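Local coordinates for extracellular solute-binding protein family 5 (Brucella melitensis, PDB 4ONY), which probably binds a peptide or a related solute in the periplasm and delivers it to an ABC transporter for import, at residues 49-54 with 252-257; 54-59 with 66-71; 71-76 with 227-232; 272-277 with 585-590. One frame throughout, in Å; residues are numbered along the deposited sequence.

Contact 1 of 4, residues 49-54 with 252-257; sequences VGVVGT and ISIEYY. With P4G (1-ethoxy-2-(2-ethoxyethoxy)ethane), chain D.
Val51 lays its CG2 methyl over one face of the Tyr256 ring, its centroid 3.6 Å from that carbon, in a CH-pi contact between neighbours of two parallel strands. The methyl occupies the crowded position between the backbone N and the carbonyl carbon of Val51, while Tyr256 turns its ring back beside its own N (chi1 -78°); the two side chains therefore run alongside each other on the same face of the sheet. The other methyl of Val51, CG1, meets Ile254 CG2 at 4.1 Å, and Val49 CG2 lies against Ile254 CG1, completing an apolar row. The opposite face carries Glu255 and Tyr257. Gly50 CA comes obliquely to the Tyr257 ring, 4.0 Å from CE1. One face of the Tyr257 ring takes the bound 1-ethoxy-2-(2-ethoxyethoxy)ethane, with C3 of the ligand 3.5 Å from CE2. The backbones are laced by the bonds of a parallel ladder, among them Val51 N to Glu255 O and Tyr257 N to Val51 O, each 2.9 Å. Gly53 N extends the ladder to Tyr257 O just past the strand end, at backbone angles that suit glycine. Polar ends turn to other partners: Glu255 OE2 to Arg226, Tyr256 OH to Arg71 N and Tyr257 OH to Ser266. Strand 46-52 is an outer strand of a four-stranded mixed sheet; strand 251-257 separates it from strand 226-231, and helix 260-268 packs on Val52 and Tyr257.

Contact 2 of 4, residues 54-59 with 66-71; sequences TFDSLN and MRTTAR
Asp56 and Thr68 join side chains across a loop folded back on itself, where a single beta bridge between Ser57 and Thr69 is the one piece of sheet-like pairing between 54-59 and 66-71. Thr68 OG1 gives its proton to Asp56 OD1 at 2.6 Å, coming from above the carboxylate plane, 39° out of it. Both groups are swung in between their own backbone N and carbonyl carbon (chi1 60° for Asp56, 55° for Thr68), which brings OD1 and OG1 together with the two side chains inclined to each other. Thr68 O, beside them, is gripped by Asp56 N at 2.8 Å, with a weak second bond from Ser57 N. On the far side of the bridge Ala70 N bonds Ser57 O.

The apolar half rests on Ala70, whose methyl touches two larger side chains: CB is 3.7 Å from Phe55 CD2 and the same from Leu58 CD2. It meets the Phe55 ring off-centre. Strand 216-222 lines this group through Val221, strand 226-231 through Ile227, and the Phe55 ring also meets Tyr256. Ser57 OG is bound by Thr206 N, and Thr69 OG1 by Ser65 O. A water ties the two segments together as well: it donates to Thr69 OG1 at 2.7 Å, bonds Ser57 OG, and accepts from Asn59 N at 3.0 Å.

Contact 3 of 4, residues 71-76 with 227-232; sequences RGLYND and IVYKRN
The loop 71-76 curls past the side of strand 227-231 without pairing with it, the nearest CA atoms, those of Arg71 and Ile227, being 8.1 Å apart. Tyr229 bridges the gap: with CG beside its backbone N and opposite the carbonyl carbon (chi1 -67°), the ring extends to the loop and its OH donates to Arg71 O at 2.7 Å, the acceptor lying at the edge of the ring, in plane, while the hydroxyl is tilted 23° from the carbonyl plane. Leu73 crosses the tyrosine at about a right angle and sets CD2 3.4 Å from the same OH, and Ile227 CG2 lies 4.0 Å from Arg71 O. Gly72 passes right beside the hydroxyl, its C 3.3 Å from Tyr229 OH. Within the loop, Arg71 holds Asp76 side-on in a salt bridge: NE reaches OD2 at 2.6 Å from above the carboxylate plane and NH2 reaches OD1, both partners near the guanidinium plane. Asp76 OD2 also receives a weak bond from Gly72 N, and Glu78 adds a second carboxylate to Arg71 NH2. This double grip closes the loop on itself, and the buried tyrosine hydroxyl spends its proton on the Arg71 carbonyl, so a polar bond fastens the loop to the sheet beside the apolar Leu73 and Ile227 side chains.

Contact 4 of 4, residues 272-277 with 585-590; sequences LDIFIE and YQLPAW
Strand 274-277 faces a loop with a 3-10 turn at 587-589 across a gap that side chains alone span: the closest CA pair, Ile274 and Leu587, is 10.2 Å apart, and no hydrogen bond crosses. Backbone bonds from Ala589 N to Gln586 O and from Trp590 N to Leu587 O shape the turn. Alternate strand residues, Ile274 and Ile276, point at it. Ile274 and Leu587 reach toward each other tip to tip, CD1 to CD1 at 3.9 Å. With CG1 of Ile274 held between its backbone N and carbonyl carbon (chi1 65°), CD1 is carried to the leucine, and the other branch, CG2, goes to Trp590 CZ3 at 4.3 Å. Leu587 CD2 in turn sits 3.7 Å above the plane of the Trp590 ring, over its centre, so isoleucine, leucine and tryptophan form one apolar cluster. Ile276 crosses Tyr585 obliquely and cups its hydroxyl, with CG2 3.4 Å and CD1 3.6 Å from OH; CD1 also comes within 4.4 Å of Leu587 CD1, linking the two pairs. Tyr585 and Trp590 both lean on Val568 of strand 566-571, the middle strand of a three-stranded antiparallel sheet in which 274-277 is an outer strand. Val49 of strand 46-52 touches Ile274, and helix 260-268 packs on Leu272 and Phe275.

Overall arrangement
From the N terminus, the chain leaves strand 46-52 through Thr54, which contacts 1 and 2 share, and at once makes the short loop closed by contact 2. Arg71 ends that loop and starts contact 3, which follows in series and closes on strand 226-231. Contacts 2 and 3 are both nested inside the long loop that contact 1 closes at strand 251-257, a neighbour of 226-231 in the mixed sheet. Contact 4 opens only afterwards and brings the C-terminal region back to strand 274-277. Contact 1 touches each of the others, meeting contact 4 chiefly through Leu272; contact 4 meets neither contact 2, its centre about 21 Å away, nor contact 3.

Contact 1 of 4, residues 49-54 with 252-257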
# COMPACT_ATOMS: atom_id res chain seq x y z
N VAL A 49 9.00 -19.29 5.63
CA VAL A 49 7.71 -18.60 5.70
C VAL A 49 6.79 -19.21 4.69
O VAL A 49 7.27 -19.80 3.72
CB VAL A 49 7.85 -17.10 5.42
CG1 VAL A 49 8.84 -16.47 6.37
CG2 VAL A 49 8.33 -16.84 3.98
N GLY A 50 5.49 -19.04 4.91
CA GLY A 50 4.46 -19.56 4.01
C GLY A 50 3.71 -18.45 3.29
O GLY A 50 3.58 -17.35 3.82
N VAL A 51 3.26 -18.72 2.08
CA VAL A 51 2.34 -17.83 1.34
C VAL A 51 1.25 -18.69 0.70
O VAL A 51 1.49 -19.87 0.41
CB VAL A 51 3.02 -17.00 0.20
CG1 VAL A 51 4.14 -16.15 0.76
CG2 VAL A 51 3.62 -17.89 -0.88
N VAL A 52 0.07 -18.09 0.51
CA VAL A 52 -1.03 -18.76 -0.17
C VAL A 52 -0.88 -18.47 -1.64
O VAL A 52 -0.83 -17.33 -2.01
CB VAL A 52 -2.39 -18.27 0.31
CG1 VAL A 52 -3.54 -18.96 -0.44
CG2 VAL A 52 -2.50 -18.52 1.81
N GLY A 53 -0.81 -19.51 -2.46
CA GLY A 53 -0.77 -19.32 -3.90
C GLY A 53 0.14 -20.36 -4.57
O GLY A 53 0.28 -21.46 -4.06
N THR A 54 0.71 -19.99 -5.72
CA THR A 54 1.58 -20.86 -6.49
C THR A 54 2.57 -20.04 -7.34
O THR A 54 2.45 -18.82 -7.41
CB THR A 54 0.75 -21.79 -7.39
OG1 THR A 54 1.58 -22.83 -7.94
CG2 THR A 54 0.06 -21.00 -8.54
N ILE A 252 16.66 -18.59 3.35
CA ILE A 252 15.24 -18.21 3.44
C ILE A 252 14.46 -19.09 2.48
O ILE A 252 14.76 -19.10 1.29
CB ILE A 252 14.98 -16.74 3.08
CG1 ILE A 252 15.74 -15.83 4.05
CG2 ILE A 252 13.46 -16.45 3.10
CD1 ILE A 252 15.77 -14.34 3.70
N SER A 253 13.49 -19.85 3.01
CA SER A 253 12.61 -20.70 2.20
C SER A 253 11.22 -20.13 2.25
O SER A 253 10.70 -19.79 3.31
CB SER A 253 12.62 -22.16 2.68
OG SER A 253 13.95 -22.67 2.85
N ILE A 254 10.64 -19.97 1.07
CA ILE A 254 9.26 -19.55 0.91
C ILE A 254 8.46 -20.75 0.39
O ILE A 254 8.67 -21.22 -0.75
CB ILE A 254 9.17 -18.35 -0.05
CG1 ILE A 254 10.15 -17.27 0.40
CG2 ILE A 254 7.74 -17.82 -0.14
CD1 ILE A 254 10.14 -16.00 -0.45
N GLU A 255 7.56 -21.25 1.24
CA GLU A 255 6.68 -22.38 0.94
C GLU A 255 5.30 -21.93 0.55
O GLU A 255 4.78 -20.91 1.07
CB GLU A 255 6.61 -23.30 2.12
CG GLU A 255 7.95 -23.93 2.37
CD GLU A 255 7.92 -25.07 3.34
OE1 GLU A 255 6.90 -25.28 4.04
OE2 GLU A 255 8.96 -25.75 3.40
N TYR A 256 4.70 -22.66 -0.37
CA TYR A 256 3.44 -22.29 -0.94
C TYR A 256 2.34 -23.25 -0.45
O TYR A 256 2.54 -24.45 -0.44
CB TYR A 256 3.56 -22.29 -2.47
CG TYR A 256 4.27 -21.05 -3.03
CD1 TYR A 256 5.65 -20.93 -2.96
CD2 TYR A 256 3.57 -20.01 -3.57
CE1 TYR A 256 6.30 -19.81 -3.48
CE2 TYR A 256 4.19 -18.91 -4.09
CZ TYR A 256 5.56 -18.81 -4.04
OH TYR A 256 6.21 -17.72 -4.56
N TYR A 257 1.21 -22.68 -0.02
CA TYR A 257 0.10 -23.42 0.55
C TYR A 257 -1.20 -23.11 -0.22
O TYR A 257 -1.33 -22.05 -0.80
CB TYR A 257 -0.09 -23.07 2.03
CG TYR A 257 1.04 -23.58 2.86
CD1 TYR A 257 2.25 -22.87 2.93
CD2 TYR A 257 0.98 -24.82 3.48
CE1 TYR A 257 3.33 -23.38 3.64
CE2 TYR A 257 2.05 -25.34 4.18
CZ TYR A 257 3.24 -24.61 4.24
OH TYR A 257 4.32 -25.18 4.96
C8 P4G D . 9.45 -31.68 0.54
C7 P4G D . 8.83 -31.31 -0.81
O4 P4G D . 7.41 -30.94 -0.83
C6 P4G D . 6.77 -30.24 0.25
C5 P4G D . 6.22 -28.87 -0.19
O3 P4G D . 5.64 -28.19 0.94
C4 P4G D . 4.76 -27.14 0.61
C3 P4G D . 3.62 -27.17 1.60
O2 P4G D . 2.48 -27.83 1.07
C2 P4G D . 1.52 -28.21 2.08
C1 P4G D . 1.51 -29.67 2.49

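Contact 2 of 4, residues 54-59 with 66-71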
# COMPACT_ATOMS: atom_id res chain seq x y z
N THR A 54 0.71 -19.99 -5.72
CA THR A 54 1.58 -20.86 -6.49
C THR A 54 2.57 -20.04 -7.34
O THR A 54 2.45 -18.82 -7.41
CB THR A 54 0.75 -21.79 -7.39
OG1 THR A 54 1.58 -22.83 -7.94
CG2 THR A 54 0.06 -21.00 -8.54
N PHE A 55 3.54 -20.71 -7.95
CA PHE A 55 4.42 -20.07 -8.87
C PHE A 55 4.95 -21.10 -9.82
O PHE A 55 5.04 -22.25 -9.46
CB PHE A 55 5.58 -19.39 -8.12
CG PHE A 55 6.68 -20.32 -7.74
CD1 PHE A 55 6.60 -21.06 -6.58
CD2 PHE A 55 7.77 -20.48 -8.57
CE1 PHE A 55 7.60 -21.95 -6.25
CE2 PHE A 55 8.75 -21.37 -8.25
CZ PHE A 55 8.68 -22.09 -7.07
N ASP A 56 5.34 -20.67 -11.01
CA ASP A 56 5.98 -21.54 -11.96
C ASP A 56 7.05 -20.84 -12.81
O ASP A 56 7.45 -21.37 -13.83
CB ASP A 56 4.93 -22.15 -12.89
CG ASP A 56 4.16 -21.11 -13.67
OD1 ASP A 56 4.46 -19.89 -13.65
OD2 ASP A 56 3.19 -21.55 -14.31
N SER A 57 7.50 -19.65 -12.43
CA SER A 57 8.47 -18.94 -13.23
C SER A 57 9.25 -17.95 -12.39
O SER A 57 8.82 -17.60 -11.29
CB SER A 57 7.81 -18.21 -14.42
OG SER A 57 8.79 -17.67 -15.33
N LEU A 58 10.41 -17.51 -12.90
CA LEU A 58 11.35 -16.73 -12.14
C LEU A 58 11.79 -15.41 -12.80
O LEU A 58 12.90 -14.93 -12.52
CB LEU A 58 12.60 -17.54 -11.82
CG LEU A 58 12.41 -18.87 -11.12
CD1 LEU A 58 13.74 -19.63 -11.02
CD2 LEU A 58 11.78 -18.70 -9.77
N ASN A 59 10.92 -14.81 -13.60
CA ASN A 59 11.20 -13.52 -14.23
C ASN A 59 10.12 -12.53 -13.88
O ASN A 59 9.03 -12.58 -14.44
CB ASN A 59 11.35 -13.65 -15.71
CG ASN A 59 11.81 -12.35 -16.36
OD1 ASN A 59 11.66 -11.27 -15.80
ND2 ASN A 59 12.40 -12.45 -17.54
N MET A 66 3.43 -13.58 -15.29
CA MET A 66 3.56 -12.47 -14.35
C MET A 66 2.75 -12.69 -13.07
O MET A 66 3.06 -12.05 -12.06
CB MET A 66 3.19 -11.15 -14.99
CG MET A 66 1.74 -11.02 -15.42
SD MET A 66 1.37 -9.38 -16.11
CE MET A 66 1.09 -8.45 -14.59
N ARG A 67 1.69 -13.50 -13.12
CA ARG A 67 0.87 -13.78 -11.95
C ARG A 67 1.30 -15.05 -11.20
O ARG A 67 0.76 -15.36 -10.14
CB ARG A 67 -0.61 -13.79 -12.33
CG ARG A 67 -1.19 -12.38 -12.56
CD ARG A 67 -2.65 -12.39 -12.98
NE ARG A 67 -2.78 -13.12 -14.24
CZ ARG A 67 -3.23 -14.38 -14.41
NH1 ARG A 67 -3.67 -15.14 -13.38
NH2 ARG A 67 -3.24 -14.88 -15.64
N THR A 68 2.32 -15.75 -11.71
CA THR A 68 2.78 -16.94 -11.09
C THR A 68 4.30 -16.92 -11.02
O THR A 68 4.98 -17.93 -11.27
CB THR A 68 2.26 -18.18 -11.83
OG1 THR A 68 2.64 -18.10 -13.22
CG2 THR A 68 0.75 -18.29 -11.73
N THR A 69 4.84 -15.76 -10.67
CA THR A 69 6.26 -15.59 -10.46
C THR A 69 6.62 -15.74 -8.98
O THR A 69 5.90 -15.28 -8.12
CB THR A 69 6.71 -14.23 -11.00
OG1 THR A 69 6.54 -14.22 -12.43
CG2 THR A 69 8.13 -13.98 -10.68
N ALA A 70 7.73 -16.40 -8.69
CA ALA A 70 8.13 -16.65 -7.33
C ALA A 70 8.31 -15.36 -6.56
O ALA A 70 8.75 -14.37 -7.11
CB ALA A 70 9.42 -17.41 -7.27
N ARG A 71 7.97 -15.41 -5.28
CA ARG A 71 8.20 -14.33 -4.36
C ARG A 71 9.69 -14.23 -4.05
O ARG A 71 10.42 -15.22 -4.10
CB ARG A 71 7.45 -14.60 -3.02
CG ARG A 71 5.93 -14.64 -3.12
CD ARG A 71 5.32 -13.26 -3.28
NE ARG A 71 5.71 -12.45 -2.12
CZ ARG A 71 5.10 -12.44 -0.93
NH1 ARG A 71 3.97 -13.14 -0.73
NH2 ARG A 71 5.59 -11.69 0.06
O HOH W 1 8.10 -15.20 -14.39

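Contact 3 of 4, residues 71-76 with 227-232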
# COMPACT_ATOMS: atom_id res chain seq x y z
N ARG A 71 7.97 -15.41 -5.28
CA ARG A 71 8.20 -14.33 -4.36
C ARG A 71 9.69 -14.23 -4.05
O ARG A 71 10.42 -15.22 -4.10
CB ARG A 71 7.45 -14.60 -3.02
CG ARG A 71 5.93 -14.64 -3.12
CD ARG A 71 5.32 -13.26 -3.28
NE ARG A 71 5.71 -12.45 -2.12
CZ ARG A 71 5.10 -12.44 -0.93
NH1 ARG A 71 3.97 -13.14 -0.73
NH2 ARG A 71 5.59 -11.69 0.06
N GLY A 72 10.11 -13.03 -3.70
CA GLY A 72 11.43 -12.80 -3.12
C GLY A 72 12.46 -12.26 -4.12
O GLY A 72 13.54 -11.82 -3.71
N LEU A 73 12.15 -12.26 -5.40
CA LEU A 73 13.14 -11.90 -6.40
C LEU A 73 13.33 -10.39 -6.49
O LEU A 73 14.47 -9.90 -6.54
CB LEU A 73 12.77 -12.47 -7.77
CG LEU A 73 12.71 -13.98 -7.84
CD1 LEU A 73 11.96 -14.42 -9.09
CD2 LEU A 73 14.12 -14.57 -7.86
N TYR A 74 12.22 -9.67 -6.54
CA TYR A 74 12.19 -8.26 -6.78
C TYR A 74 10.82 -7.70 -6.33
O TYR A 74 9.79 -8.34 -6.50
CB TYR A 74 12.39 -7.96 -8.27
CG TYR A 74 12.38 -6.48 -8.58
CD1 TYR A 74 13.49 -5.70 -8.30
CD2 TYR A 74 11.26 -5.86 -9.09
CE1 TYR A 74 13.51 -4.35 -8.59
CE2 TYR A 74 11.24 -4.50 -9.35
CZ TYR A 74 12.38 -3.75 -9.08
OH TYR A 74 12.40 -2.42 -9.34
N ASN A 75 10.81 -6.53 -5.73
CA ASN A 75 9.55 -5.87 -5.31
C ASN A 75 8.66 -6.69 -4.39
O ASN A 75 7.45 -6.77 -4.57
CB ASN A 75 8.74 -5.48 -6.55
CG ASN A 75 7.60 -4.52 -6.20
OD1 ASN A 75 7.65 -3.85 -5.17
ND2 ASN A 75 6.56 -4.48 -7.03
N ASP A 76 9.27 -7.38 -3.45
CA ASP A 76 8.50 -8.25 -2.62
C ASP A 76 8.07 -7.46 -1.35
O ASP A 76 8.89 -6.82 -0.72
CB ASP A 76 9.32 -9.46 -2.25
CG ASP A 76 8.49 -10.50 -1.53
OD1 ASP A 76 8.20 -10.31 -0.32
OD2 ASP A 76 8.14 -11.51 -2.18
N ILE A 227 10.45 -22.21 -2.97
CA ILE A 227 11.70 -21.62 -3.48
C ILE A 227 12.67 -21.40 -2.28
O ILE A 227 12.27 -20.95 -1.25
CB ILE A 227 11.48 -20.32 -4.29
CG1 ILE A 227 12.80 -19.80 -4.83
CG2 ILE A 227 10.84 -19.19 -3.46
CD1 ILE A 227 12.64 -18.78 -5.95
N VAL A 228 13.91 -21.85 -2.40
CA VAL A 228 14.90 -21.74 -1.33
C VAL A 228 15.97 -20.74 -1.80
O VAL A 228 16.57 -20.89 -2.86
CB VAL A 228 15.56 -23.10 -1.01
CG1 VAL A 228 16.58 -23.00 0.10
CG2 VAL A 228 14.53 -24.16 -0.62
N TYR A 229 16.19 -19.72 -0.98
CA TYR A 229 17.24 -18.77 -1.16
C TYR A 229 18.39 -19.06 -0.18
O TYR A 229 18.17 -19.30 1.00
CB TYR A 229 16.71 -17.37 -0.87
CG TYR A 229 15.70 -16.89 -1.87
CD1 TYR A 229 16.12 -16.30 -3.04
CD2 TYR A 229 14.34 -17.01 -1.64
CE1 TYR A 229 15.24 -15.84 -3.98
CE2 TYR A 229 13.42 -16.55 -2.58
CZ TYR A 229 13.89 -15.96 -3.76
OH TYR A 229 13.05 -15.47 -4.72
N LYS A 230 19.61 -19.00 -0.68
CA LYS A 230 20.81 -19.09 0.13
C LYS A 230 21.61 -17.78 0.04
O LYS A 230 21.79 -17.25 -1.06
CB LYS A 230 21.65 -20.29 -0.29
CG LYS A 230 21.21 -21.52 0.46
CD LYS A 230 21.94 -22.80 0.05
CE LYS A 230 21.01 -23.97 0.33
NZ LYS A 230 21.75 -25.26 0.20
N ARG A 231 22.14 -17.32 1.16
CA ARG A 231 22.94 -16.10 1.17
C ARG A 231 24.26 -16.32 0.48
O ARG A 231 24.94 -17.30 0.74
CB ARG A 231 23.15 -15.58 2.59
CG ARG A 231 23.80 -14.20 2.66
CD ARG A 231 23.84 -13.66 4.09
NE ARG A 231 24.68 -14.53 4.92
CZ ARG A 231 24.47 -14.80 6.21
NH1 ARG A 231 23.46 -14.25 6.87
NH2 ARG A 231 25.28 -15.64 6.85
N ASN A 232 24.65 -15.40 -0.38
CA ASN A 232 25.97 -15.48 -1.01
C ASN A 232 26.99 -14.94 -0.03
O ASN A 232 26.94 -13.79 0.30
CB ASN A 232 25.97 -14.62 -2.24
CG ASN A 232 27.33 -14.56 -2.91
OD1 ASN A 232 28.25 -15.26 -2.55
ND2 ASN A 232 27.43 -13.70 -3.92

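Contact 4 of 4, residues 272-277 with 585-590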
# COMPACT_ATOMS: atom_id res chain seq x y z
N LEU A 272 6.82 -23.69 9.66
CA LEU A 272 7.00 -22.30 9.36
C LEU A 272 7.41 -21.57 10.63
O LEU A 272 6.88 -21.88 11.70
CB LEU A 272 5.70 -21.71 8.81
CG LEU A 272 5.16 -22.45 7.59
CD1 LEU A 272 3.87 -21.77 7.16
CD2 LEU A 272 6.19 -22.48 6.46
N ASP A 273 8.31 -20.60 10.51
CA ASP A 273 8.86 -19.90 11.69
C ASP A 273 7.97 -18.73 12.17
O ASP A 273 8.05 -18.36 13.31
CB ASP A 273 10.23 -19.33 11.35
CG ASP A 273 11.29 -20.41 11.12
OD1 ASP A 273 11.36 -21.34 11.92
OD2 ASP A 273 12.04 -20.33 10.12
N ILE A 274 7.16 -18.16 11.29
CA ILE A 274 6.30 -17.03 11.62
C ILE A 274 4.97 -17.18 10.92
O ILE A 274 4.82 -18.00 10.02
CB ILE A 274 6.94 -15.68 11.19
CG1 ILE A 274 7.06 -15.59 9.67
CG2 ILE A 274 8.34 -15.49 11.79
CD1 ILE A 274 7.38 -14.21 9.14
N PHE A 275 4.00 -16.40 11.37
CA PHE A 275 2.70 -16.35 10.74
C PHE A 275 2.18 -14.93 10.82
O PHE A 275 1.99 -14.37 11.93
CB PHE A 275 1.69 -17.32 11.41
CG PHE A 275 0.38 -17.42 10.68
CD1 PHE A 275 -0.63 -16.51 10.94
CD2 PHE A 275 0.19 -18.39 9.72
CE1 PHE A 275 -1.80 -16.53 10.25
CE2 PHE A 275 -1.01 -18.45 9.04
CZ PHE A 275 -2.02 -17.53 9.31
N ILE A 276 2.00 -14.32 9.66
CA ILE A 276 1.60 -12.90 9.60
C ILE A 276 0.07 -12.93 9.64
O ILE A 276 -0.54 -13.51 8.74
CB ILE A 276 2.12 -12.25 8.31
CG1 ILE A 276 3.64 -12.19 8.34
CG2 ILE A 276 1.53 -10.85 8.13
CD1 ILE A 276 4.29 -11.80 7.02
N GLU A 277 -0.54 -12.35 10.68
CA GLU A 277 -1.98 -12.51 10.91
C GLU A 277 -2.81 -11.26 10.56
O GLU A 277 -2.57 -10.17 11.08
CB GLU A 277 -2.22 -12.84 12.38
CG GLU A 277 -3.68 -13.07 12.72
CD GLU A 277 -4.20 -14.31 12.02
OE1 GLU A 277 -4.00 -15.42 12.57
OE2 GLU A 277 -4.78 -14.16 10.91
N TYR A 585 6.85 -3.51 10.97
CA TYR A 585 7.91 -4.50 11.14
C TYR A 585 8.62 -4.71 9.79
O TYR A 585 8.00 -4.63 8.74
CB TYR A 585 7.38 -5.85 11.72
CG TYR A 585 6.43 -6.57 10.74
CD1 TYR A 585 6.92 -7.40 9.75
CD2 TYR A 585 5.06 -6.37 10.82
CE1 TYR A 585 6.06 -8.01 8.83
CE2 TYR A 585 4.18 -6.97 9.94
CZ TYR A 585 4.68 -7.77 8.92
OH TYR A 585 3.83 -8.37 8.05
N GLN A 586 9.91 -5.07 9.84
CA GLN A 586 10.70 -5.28 8.64
C GLN A 586 11.46 -6.61 8.74
O GLN A 586 12.49 -6.71 9.38
CB GLN A 586 11.71 -4.13 8.53
CG GLN A 586 11.10 -2.78 8.38
CD GLN A 586 10.35 -2.68 7.10
OE1 GLN A 586 10.87 -3.01 6.05
NE2 GLN A 586 9.09 -2.23 7.18
N LEU A 587 10.90 -7.64 8.11
CA LEU A 587 11.46 -8.98 8.16
C LEU A 587 12.93 -9.05 7.77
O LEU A 587 13.66 -9.87 8.34
CB LEU A 587 10.67 -9.94 7.27
CG LEU A 587 9.23 -10.19 7.67
CD1 LEU A 587 8.68 -11.33 6.83
CD2 LEU A 587 9.13 -10.53 9.17
N PRO A 588 13.37 -8.23 6.78
CA PRO A 588 14.78 -8.30 6.40
C PRO A 588 15.77 -7.90 7.52
O PRO A 588 16.95 -8.16 7.39
CB PRO A 588 14.89 -7.31 5.23
CG PRO A 588 13.53 -7.29 4.64
CD PRO A 588 12.59 -7.45 5.81
N ALA A 589 15.29 -7.23 8.57
CA ALA A 589 16.10 -6.90 9.72
C ALA A 589 15.99 -7.95 10.85
O ALA A 589 16.67 -7.83 11.90
CB ALA A 589 15.68 -5.55 10.23
N TRP A 590 15.17 -8.99 10.66
CA TRP A 590 15.04 -10.03 11.69
C TRP A 590 16.23 -11.01 11.58
O TRP A 590 16.99 -10.99 10.57
CB TRP A 590 13.68 -10.76 11.55
CG TRP A 590 12.51 -9.84 11.91
CD1 TRP A 590 12.50 -8.49 11.85
CD2 TRP A 590 11.21 -10.23 12.35
NE1 TRP A 590 11.27 -8.00 12.22
CE2 TRP A 590 10.46 -9.06 12.54
CE3 TRP A 590 10.60 -11.47 12.60
CZ2 TRP A 590 9.15 -9.07 12.99
CZ3 TRP A 590 9.28 -11.49 13.02
CH2 TRP A 590 8.58 -10.31 13.22